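Local coordinates for protein extracellular invertase (Aspergillus kawachii, PDB 5XH8) that probably cleaves the beta-fructofuranosyl linkage of sucrose and transfers the fructosyl group to sugar acceptors, yielding fructooligosaccharides such as 1-kestose, at residues 255-265 and 374-382; 390-400 and 407-415. All blocks are in the same frame, centred on the assembly; numbering follows the deposited sequence.

Contact 1 of 2, residues 255-265 and 374-382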
loop_
_atom_site.group_PDB
_atom_site.type_symbol
_atom_site.label_atom_id
_atom_site.label_comp_id
_atom_site.label_asym_id
_atom_site.label_seq_id
_atom_site.Cartn_x
_atom_site.Cartn_y
_atom_site.Cartn_z
ATOM N N LEU A 255 4.142 29.573 -18.533
ATOM C CA LEU A 255 4.024 31.030 -18.464
ATOM C C LEU A 255 4.201 31.738 -19.829
ATOM O O LEU A 255 4.892 31.235 -20.720
ATOM C CB LEU A 255 5.127 31.570 -17.528
ATOM C CG LEU A 255 5.170 31.039 -16.090
ATOM C CD1 LEU A 255 6.381 31.616 -15.338
ATOM C CD2 LEU A 255 3.858 31.322 -15.387
ATOM N N ASP A 256 3.592 32.913 -19.942
ATOM C CA ASP A 256 3.997 33.909 -20.939
ATOM C C ASP A 256 4.392 35.205 -20.219
ATOM O O ASP A 256 4.628 35.205 -18.990
ATOM C CB ASP A 256 2.890 34.095 -21.994
ATOM C CG ASP A 256 1.605 34.652 -21.437
ATOM O OD1 ASP A 256 1.522 35.177 -20.287
ATOM O OD2 ASP A 256 0.619 34.554 -22.172
ATOM N N GLU A 257 4.481 36.300 -20.970
ATOM C CA GLU A 257 4.849 37.598 -20.427
ATOM C C GLU A 257 3.841 38.192 -19.415
ATOM O O GLU A 257 4.210 39.039 -18.622
ATOM C CB GLU A 257 5.089 38.594 -21.586
ATOM C CG GLU A 257 5.745 39.891 -21.149
ATOM C CD GLU A 257 6.199 40.775 -22.313
ATOM O OE1 GLU A 257 5.757 40.552 -23.462
ATOM O OE2 GLU A 257 7.020 41.681 -22.058
ATOM N N TYR A 258 2.588 37.764 -19.458
ATOM C CA TYR A 258 1.545 38.325 -18.610
ATOM C C TYR A 258 1.232 37.499 -17.346
ATOM O O TYR A 258 0.704 38.040 -16.369
ATOM C CB TYR A 258 0.266 38.519 -19.440
ATOM C CG TYR A 258 0.563 39.225 -20.752
ATOM C CD1 TYR A 258 0.776 40.608 -20.792
ATOM C CD2 TYR A 258 0.696 38.499 -21.938
ATOM C CE1 TYR A 258 1.087 41.247 -21.982
ATOM C CE2 TYR A 258 1.007 39.127 -23.131
ATOM C CZ TYR A 258 1.193 40.497 -23.150
ATOM O OH TYR A 258 1.492 41.108 -24.341
ATOM N N GLY A 259 1.518 36.201 -17.386
ATOM C CA GLY A 259 1.151 35.293 -16.316
ATOM C C GLY A 259 1.136 33.848 -16.778
ATOM O O GLY A 259 2.045 33.400 -17.485
ATOM N N TYR A 260 0.105 33.123 -16.371
ATOM C CA TYR A 260 0.019 31.715 -16.649
ATOM C C TYR A 260 -0.551 31.589 -18.064
ATOM O O TYR A 260 -1.508 32.274 -18.404
ATOM C CB TYR A 260 -0.893 30.999 -15.651
ATOM C CG TYR A 260 -1.115 29.532 -15.971
ATOM C CD1 TYR A 260 -0.201 28.571 -15.558
ATOM C CD2 TYR A 260 -2.221 29.115 -16.726
ATOM C CE1 TYR A 260 -0.385 27.226 -15.863
ATOM C CE2 TYR A 260 -2.421 27.767 -17.038
ATOM C CZ TYR A 260 -1.493 26.829 -16.605
ATOM O OH TYR A 260 -1.643 25.501 -16.897
ATOM N N ASN A 261 0.023 30.688 -18.848
ATOM C CA ASN A 261 -0.528 30.345 -20.170
ATOM C C ASN A 261 -0.347 28.841 -20.403
ATOM O O ASN A 261 0.782 28.363 -20.368
ATOM C CB ASN A 261 0.214 31.170 -21.249
ATOM C CG ASN A 261 -0.423 31.045 -22.639
ATOM O OD1 ASN A 261 -0.860 29.985 -23.034
ATOM N ND2 ASN A 261 -0.471 32.152 -23.377
ATOM N N PRO A 262 -1.437 28.091 -20.651
ATOM C CA PRO A 262 -1.230 26.643 -20.863
ATOM C C PRO A 262 -0.263 26.310 -22.006
ATOM O O PRO A 262 0.506 25.351 -21.899
ATOM C CB PRO A 262 -2.642 26.106 -21.162
ATOM C CG PRO A 262 -3.582 27.197 -20.881
ATOM C CD PRO A 262 -2.844 28.487 -20.837
ATOM N N HIS A 263 -0.252 27.147 -23.052
ATOM C CA HIS A 263 0.633 26.945 -24.212
ATOM C C HIS A 263 1.963 27.653 -24.064
ATOM O O HIS A 263 2.719 27.723 -25.026
ATOM C CB HIS A 263 -0.065 27.430 -25.497
ATOM C CG HIS A 263 -1.296 26.651 -25.834
ATOM N ND1 HIS A 263 -1.245 25.384 -26.378
ATOM C CD2 HIS A 263 -2.607 26.953 -25.700
ATOM C CE1 HIS A 263 -2.477 24.933 -26.548
ATOM N NE2 HIS A 263 -3.320 25.867 -26.144
ATOM N N GLY A 264 2.268 28.176 -22.874
ATOM C CA GLY A 264 3.468 28.957 -22.676
ATOM C C GLY A 264 4.676 28.095 -22.440
ATOM O O GLY A 264 4.598 26.875 -22.460
ATOM N N GLN A 265 5.794 28.763 -22.202
ATOM C CA GLN A 265 7.041 28.143 -21.745
ATOM C C GLN A 265 6.893 27.443 -20.400
ATOM O O GLN A 265 6.304 28.006 -19.499
ATOM C CB GLN A 265 8.100 29.212 -21.535
ATOM C CG GLN A 265 9.271 29.123 -22.459
ATOM C CD GLN A 265 10.128 30.334 -22.269
ATOM O OE1 GLN A 265 11.101 30.321 -21.517
ATOM N NE2 GLN A 265 9.700 31.418 -22.858
ATOM N N ARG A 374 3.364 35.583 -4.675
ATOM C CA ARG A 374 4.144 36.127 -5.783
ATOM C C ARG A 374 3.551 35.685 -7.135
ATOM O O ARG A 374 3.206 34.507 -7.325
ATOM C CB ARG A 374 5.591 35.690 -5.690
ATOM C CG ARG A 374 6.311 36.287 -4.502
ATOM C CD ARG A 374 7.683 35.720 -4.237
ATOM N NE ARG A 374 8.204 36.339 -3.010
ATOM C CZ ARG A 374 9.342 36.024 -2.402
ATOM N NH1 ARG A 374 10.139 35.075 -2.864
ATOM N NH2 ARG A 374 9.679 36.681 -1.305
ATOM N N GLU A 375 3.408 36.660 -8.039
ATOM C CA GLU A 375 3.113 36.413 -9.452
ATOM C C GLU A 375 4.388 35.984 -10.153
ATOM O O GLU A 375 5.443 36.608 -9.974
ATOM C CB GLU A 375 2.504 37.663 -10.130
ATOM C CG GLU A 375 1.074 37.901 -9.728
ATOM C CD GLU A 375 0.492 39.179 -10.300
ATOM O OE1 GLU A 375 0.991 39.601 -11.339
ATOM O OE2 GLU A 375 -0.478 39.743 -9.743
ATOM N N LEU A 376 4.296 34.874 -10.901
ATOM C CA LEU A 376 5.388 34.425 -11.754
ATOM C C LEU A 376 4.998 34.621 -13.223
ATOM O O LEU A 376 3.835 34.362 -13.618
ATOM C CB LEU A 376 5.733 32.968 -11.485
ATOM C CG LEU A 376 6.110 32.594 -10.054
ATOM C CD1 LEU A 376 6.611 31.150 -10.041
ATOM C CD2 LEU A 376 7.150 33.520 -9.446
ATOM N N ARG A 377 5.951 35.116 -14.013
ATOM C CA ARG A 377 5.725 35.369 -15.461
ATOM C C ARG A 377 7.056 35.377 -16.187
ATOM O O ARG A 377 8.110 35.423 -15.554
ATOM C CB ARG A 377 4.980 36.695 -15.683
ATOM C CG ARG A 377 5.802 37.961 -15.425
ATOM C CD ARG A 377 4.946 39.221 -15.469
ATOM N NE ARG A 377 5.736 40.451 -15.334
ATOM C CZ ARG A 377 6.509 40.998 -16.291
ATOM N NH1 ARG A 377 6.672 40.422 -17.494
ATOM N NH2 ARG A 377 7.175 42.122 -16.020
ATOM N N VAL A 378 7.009 35.346 -17.518
ATOM C CA VAL A 378 8.245 35.455 -18.298
ATOM C C VAL A 378 8.622 36.935 -18.325
ATOM O O VAL A 378 7.790 37.758 -18.664
ATOM C CB VAL A 378 8.110 34.888 -19.735
ATOM C CG1 VAL A 378 9.450 34.971 -20.456
ATOM C CG2 VAL A 378 7.660 33.441 -19.688
ATOM N N LEU A 379 9.833 37.266 -17.889
ATOM C CA LEU A 379 10.267 38.657 -17.848
ATOM C C LEU A 379 11.282 38.858 -18.958
ATOM O O LEU A 379 12.211 38.049 -19.098
ATOM C CB LEU A 379 10.897 39.020 -16.493
ATOM C CG LEU A 379 11.576 40.403 -16.416
ATOM C CD1 LEU A 379 10.564 41.511 -16.627
ATOM C CD2 LEU A 379 12.294 40.605 -15.095
ATOM N N TYR A 380 11.106 39.926 -19.738
ATOM C CA TYR A 380 12.095 40.288 -20.767
ATOM C C TYR A 380 12.880 41.517 -20.358
ATOM O O TYR A 380 12.308 42.474 -19.844
ATOM C CB TYR A 380 11.426 40.502 -22.121
ATOM C CG TYR A 380 10.858 39.221 -22.675
ATOM C CD1 TYR A 380 11.668 38.310 -23.356
ATOM C CD2 TYR A 380 9.519 38.896 -22.483
ATOM C CE1 TYR A 380 11.139 37.129 -23.858
ATOM C CE2 TYR A 380 8.990 37.710 -22.975
ATOM C CZ TYR A 380 9.805 36.840 -23.656
ATOM O OH TYR A 380 9.276 35.679 -24.119
ATOM N N ILE A 381 14.192 41.458 -20.560
ATOM C CA ILE A 381 15.072 42.570 -20.288
ATOM C C ILE A 381 15.634 43.067 -21.635
ATOM O O ILE A 381 16.535 42.428 -22.198
ATOM C CB ILE A 381 16.227 42.144 -19.374
ATOM C CG1 ILE A 381 15.701 41.434 -18.113
ATOM C CG2 ILE A 381 17.055 43.360 -18.991
ATOM C CD1 ILE A 381 16.806 40.853 -17.262
ATOM N N PRO A 382 15.100 44.193 -22.160
ATOM C CA PRO A 382 15.583 44.670 -23.471
ATOM C C PRO A 382 16.819 45.572 -23.390
ATOM O O PRO A 382 17.203 46.030 -22.310
ATOM C CB PRO A 382 14.370 45.422 -24.039
ATOM C CG PRO A 382 13.621 45.896 -22.841
ATOM C CD PRO A 382 13.918 44.944 -21.706
HETATM O O HOH W 1 8.673 41.279 -19.586
HETATM O O HOH W 2 1.185 37.550 -13.738
#
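The loop linking strands 250-255 and 265-274 of the GH32 beta-propeller meets strand 366-385 here. Glu257 lies beside Val378. The backbone N of Val378 donates to Asp256 O at 2.8 Å, almost straight at N-H (173°). The side chain of Asp256 holds the loop itself. Its OD1 accepts from the backbone N of both Tyr258 and Gly259, an Asx turn extended to an Asx motif, and OD2 takes Asn261 ND2. Arg377 runs extended alongside Glu257, and its NH1 gives a weak bond to Glu257 O at 3.0 Å. The charged ends do not touch, with Glu257 OE2 4.7 Å from Arg377 NH1. Water 1 links them instead: it donates to OE2 and accepts from NH1 and from Tyr380 N. Leu255 packs with CB on Val378 CG2 at 3.8 Å and CD1 on Leu376 CB at 4.1 Å. With CG anti to the carbonyl carbon (chi1 -57°), its two methyls lie along Leu376 and Arg377, and CD2 comes 3.5 Å from Leu376 O. Leu255 also touches Phe342 of strand 341-348 and Leu414 of strand 408-418, two of the strands that pair with 366-385.

Contact 2 of 2, residues 390-400 and 407-415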
loop_
_atom_site.group_PDB
_atom_site.type_symbol
_atom_site.label_atom_id
_atom_site.label_comp_id
_atom_site.label_asym_id
_atom_site.label_seq_id
_atom_site.Cartn_x
_atom_site.Cartn_y
_atom_site.Cartn_z
ATOM N N ALA A 390 26.193 39.572 -20.405
ATOM C CA ALA A 390 24.916 39.139 -20.964
ATOM C C ALA A 390 24.936 37.707 -21.506
ATOM O O ALA A 390 23.910 37.032 -21.479
ATOM C CB ALA A 390 24.460 40.098 -22.050
ATOM N N ARG A 391 26.096 37.260 -21.992
ATOM C CA ARG A 391 26.231 35.981 -22.714
ATOM C C ARG A 391 26.648 34.805 -21.835
ATOM O O ARG A 391 26.728 33.689 -22.333
ATOM C CB ARG A 391 27.256 36.117 -23.872
ATOM C CG ARG A 391 26.788 36.957 -25.045
ATOM C CD ARG A 391 25.893 36.171 -25.988
ATOM N NE ARG A 391 25.329 37.038 -27.019
ATOM C CZ ARG A 391 24.504 36.636 -27.982
ATOM N NH1 ARG A 391 24.115 35.369 -28.055
ATOM N NH2 ARG A 391 24.047 37.508 -28.876
ATOM N N GLU A 392 26.919 35.030 -20.551
ATOM C CA GLU A 392 27.373 33.955 -19.676
ATOM C C GLU A 392 26.322 32.846 -19.686
ATOM O O GLU A 392 25.123 33.132 -19.708
ATOM C CB GLU A 392 27.587 34.485 -18.261
ATOM C CG GLU A 392 28.151 33.476 -17.281
ATOM C CD GLU A 392 28.589 34.118 -15.983
ATOM O OE1 GLU A 392 28.598 33.423 -14.950
ATOM O OE2 GLU A 392 28.922 35.322 -15.974
ATOM N N SER A 393 26.773 31.597 -19.751
ATOM C CA SER A 393 25.871 30.448 -19.813
ATOM C C SER A 393 25.813 29.783 -18.427
ATOM O O SER A 393 26.601 30.095 -17.541
ATOM C CB SER A 393 26.364 29.465 -20.864
ATOM O OG SER A 393 27.616 28.968 -20.462
ATOM N N GLY A 394 24.874 28.868 -18.244
ATOM C CA GLY A 394 24.681 28.221 -16.946
ATOM C C GLY A 394 24.256 29.224 -15.889
ATOM O O GLY A 394 24.668 29.119 -14.737
ATOM N N ALA A 395 23.432 30.189 -16.301
ATOM C CA ALA A 395 23.025 31.295 -15.458
ATOM C C ALA A 395 21.501 31.345 -15.407
ATOM O O ALA A 395 20.841 30.372 -15.765
ATOM C CB ALA A 395 23.621 32.593 -15.991
ATOM N N SER A 396 20.944 32.477 -14.982
ATOM C CA SER A 396 19.491 32.620 -14.750
ATOM C C SER A 396 18.752 33.379 -15.811
ATOM O O SER A 396 17.650 33.886 -15.564
ATOM C CB SER A 396 19.265 33.307 -13.403
ATOM O OG SER A 396 20.072 32.676 -12.430
ATOM N N TRP A 397 19.337 33.443 -17.006
ATOM C CA TRP A 397 18.721 34.149 -18.120
ATOM C C TRP A 397 19.214 33.555 -19.433
ATOM O O TRP A 397 20.192 32.808 -19.451
ATOM C CB TRP A 397 19.082 35.634 -18.050
ATOM C CG TRP A 397 20.569 35.854 -18.045
ATOM C CD1 TRP A 397 21.382 36.003 -19.148
ATOM C CD2 TRP A 397 21.435 35.912 -16.898
ATOM N NE1 TRP A 397 22.685 36.163 -18.751
ATOM C CE2 TRP A 397 22.754 36.117 -17.382
ATOM C CE3 TRP A 397 21.224 35.857 -15.509
ATOM C CZ2 TRP A 397 23.865 36.239 -16.528
ATOM C CZ3 TRP A 397 22.331 35.951 -14.656
ATOM C CH2 TRP A 397 23.639 36.148 -15.174
ATOM N N GLN A 398 18.538 33.896 -20.522
ATOM C CA GLN A 398 19.024 33.553 -21.862
ATOM C C GLN A 398 18.692 34.621 -22.907
ATOM O O GLN A 398 17.678 35.353 -22.806
ATOM C CB GLN A 398 18.473 32.204 -22.311
ATOM C CG GLN A 398 16.966 32.176 -22.471
ATOM C CD GLN A 398 16.413 30.774 -22.570
ATOM O OE1 GLN A 398 17.147 29.815 -22.809
ATOM N NE2 GLN A 398 15.102 30.648 -22.396
ATOM N N VAL A 399 19.550 34.669 -23.926
ATOM C CA VAL A 399 19.392 35.595 -25.038
ATOM C C VAL A 399 18.272 35.067 -25.915
ATOM O O VAL A 399 18.331 33.933 -26.333
ATOM C CB VAL A 399 20.707 35.697 -25.857
ATOM C CG1 VAL A 399 20.500 36.510 -27.136
ATOM C CG2 VAL A 399 21.838 36.288 -25.002
ATOM N N VAL A 400 17.250 35.871 -26.167
ATOM C CA VAL A 400 16.153 35.487 -27.086
ATOM C C VAL A 400 16.077 36.305 -28.398
ATOM O O VAL A 400 15.269 35.978 -29.277
ATOM C CB VAL A 400 14.769 35.532 -26.405
ATOM C CG1 VAL A 400 14.748 34.601 -25.194
ATOM C CG2 VAL A 400 14.359 36.954 -26.033
ATOM N N GLY A 407 24.131 46.709 -31.171
ATOM C CA GLY A 407 25.103 46.000 -30.326
ATOM C C GLY A 407 24.466 45.369 -29.083
ATOM O O GLY A 407 25.168 45.053 -28.121
ATOM N N THR A 408 23.144 45.164 -29.124
ATOM C CA THR A 408 22.355 44.763 -27.958
ATOM C C THR A 408 21.790 43.345 -28.077
ATOM O O THR A 408 21.852 42.724 -29.143
ATOM C CB THR A 408 21.171 45.737 -27.720
ATOM O OG1 THR A 408 20.325 45.784 -28.875
ATOM C CG2 THR A 408 21.659 47.143 -27.404
ATOM N N VAL A 409 21.245 42.854 -26.962
ATOM C CA VAL A 409 20.431 41.623 -26.909
ATOM C C VAL A 409 19.162 41.843 -26.062
ATOM O O VAL A 409 19.141 42.704 -25.177
ATOM C CB VAL A 409 21.207 40.415 -26.323
ATOM C CG1 VAL A 409 22.284 39.948 -27.286
ATOM C CG2 VAL A 409 21.826 40.730 -24.963
ATOM N N GLU A 410 18.106 41.089 -26.358
ATOM C CA GLU A 410 16.977 40.937 -25.441
ATOM C C GLU A 410 17.203 39.683 -24.585
ATOM O O GLU A 410 17.448 38.586 -25.115
ATOM C CB GLU A 410 15.665 40.807 -26.193
ATOM C CG GLU A 410 14.461 40.923 -25.274
ATOM C CD GLU A 410 13.150 40.901 -26.010
ATOM O OE1 GLU A 410 13.042 40.165 -27.009
ATOM O OE2 GLU A 410 12.219 41.618 -25.588
ATOM N N LEU A 411 17.133 39.851 -23.266
ATOM C CA LEU A 411 17.262 38.730 -22.343
ATOM C C LEU A 411 15.900 38.286 -21.856
ATOM O O LEU A 411 14.937 39.073 -21.838
ATOM C CB LEU A 411 18.136 39.093 -21.152
ATOM C CG LEU A 411 19.608 39.420 -21.412
ATOM C CD1 LEU A 411 20.318 39.620 -20.083
ATOM C CD2 LEU A 411 20.294 38.332 -22.242
ATOM N N GLN A 412 15.835 37.012 -21.474
ATOM C CA GLN A 412 14.633 36.400 -20.913
ATOM C C GLN A 412 14.988 35.745 -19.577
ATOM O O GLN A 412 16.049 35.136 -19.440
ATOM C CB GLN A 412 14.101 35.353 -21.879
ATOM C CG GLN A 412 12.704 34.843 -21.581
ATOM C CD GLN A 412 12.407 33.532 -22.292
ATOM O OE1 GLN A 412 13.082 32.527 -22.088
ATOM N NE2 GLN A 412 11.399 33.546 -23.125
ATOM N N THR A 413 14.086 35.874 -18.605
ATOM C CA THR A 413 14.261 35.267 -17.285
ATOM C C THR A 413 12.899 35.112 -16.608
ATOM O O THR A 413 11.851 35.509 -17.158
ATOM C CB THR A 413 15.206 36.113 -16.412
ATOM O OG1 THR A 413 15.609 35.371 -15.261
ATOM C CG2 THR A 413 14.554 37.388 -15.955
ATOM N N LEU A 414 12.905 34.540 -15.409
ATOM C CA LEU A 414 11.663 34.419 -14.639
ATOM C C LEU A 414 11.391 35.732 -13.892
ATOM O O LEU A 414 12.228 36.210 -13.116
ATOM C CB LEU A 414 11.718 33.248 -13.647
ATOM C CG LEU A 414 10.428 33.047 -12.836
ATOM C CD1 LEU A 414 9.311 32.522 -13.726
ATOM C CD2 LEU A 414 10.650 32.134 -11.638
ATOM N N GLY A 415 10.216 36.285 -14.143
ATOM C CA GLY A 415 9.719 37.449 -13.421
ATOM C C GLY A 415 9.094 37.015 -12.102
ATOM O O GLY A 415 8.252 36.102 -12.083
#
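Leu411 reaches across to Trp397, Val399 and the end of helix 388-391. Its CB lies 4.1 Å from Gln398 O. CG is anti to the carbonyl carbon, beside the backbone N (chi1 -64°), and from there the two methyls take different partners. CD1 lies 3.9 Å from Trp397 CD1, and the two side chains run side by side, pointing the same way. CD2 meets Val399 CG2 at 3.8 Å and also comes near Ala390 O.

The backbones form the antiparallel beta hairpin of strands 398-403 and 408-418. Gln398 and Gln412 are a hydrogen-bonded pair. Gln398 N donates to Gln412 O at 3.0 Å, and Gln412 N donates back to Gln398 O. Val399 and Leu411 follow as a non-hydrogen-bonded pair. Val400 N then donates to Glu410 O at 2.9 Å. At the other end, Thr413 OG1 donates to Ser396 O, a short bond of 2.5 Å.

Val399 and Leu411 lie on the sheet face away from the two glutamines. On the glutamine face, Gln412 CB touches Val400 CG1 at 3.5 Å, and the two side chains cross at about a right angle. On the Leu411 face, Val399 CG1 meets Val409 CG1. Trp397 NE1 donates to Ala390 O, at the indole edge; this bond joins helix 388-391 to the residue just before Gln398. The indole also packs edge-to-face with Trp239 and Phe527. Ala390 CB touches Val409 CG2 at 4.0 Å. Val399 CG2 lies on one face of the Arg391 guanidinium, toward its rim, and that guanidinium forms a salt bridge with Asp386.

How the contacts relate
Strands 366-385 and 408-418 are antiparallel neighbours in one sheet, so contact 1 and contact 2 adjoin directly. Their centres are about 15 Å apart. Arg377 O and Gly415 N are 2.7 Å apart, and Leu379 N and Thr413 O 2.8 Å, both probable hydrogen bonds. Val378 CG1 packs on Gln412 CG at 3.4 Å. The 408-418 strand is thus flanked by the 366-385 strand of contact 1 and by its own hairpin partner, 398-403. The chain closes contact 1 first, then passes through helix 388-391 into contact 2. The Gln398 side chain of contact 2 is about 9 Å from a bound glycerol.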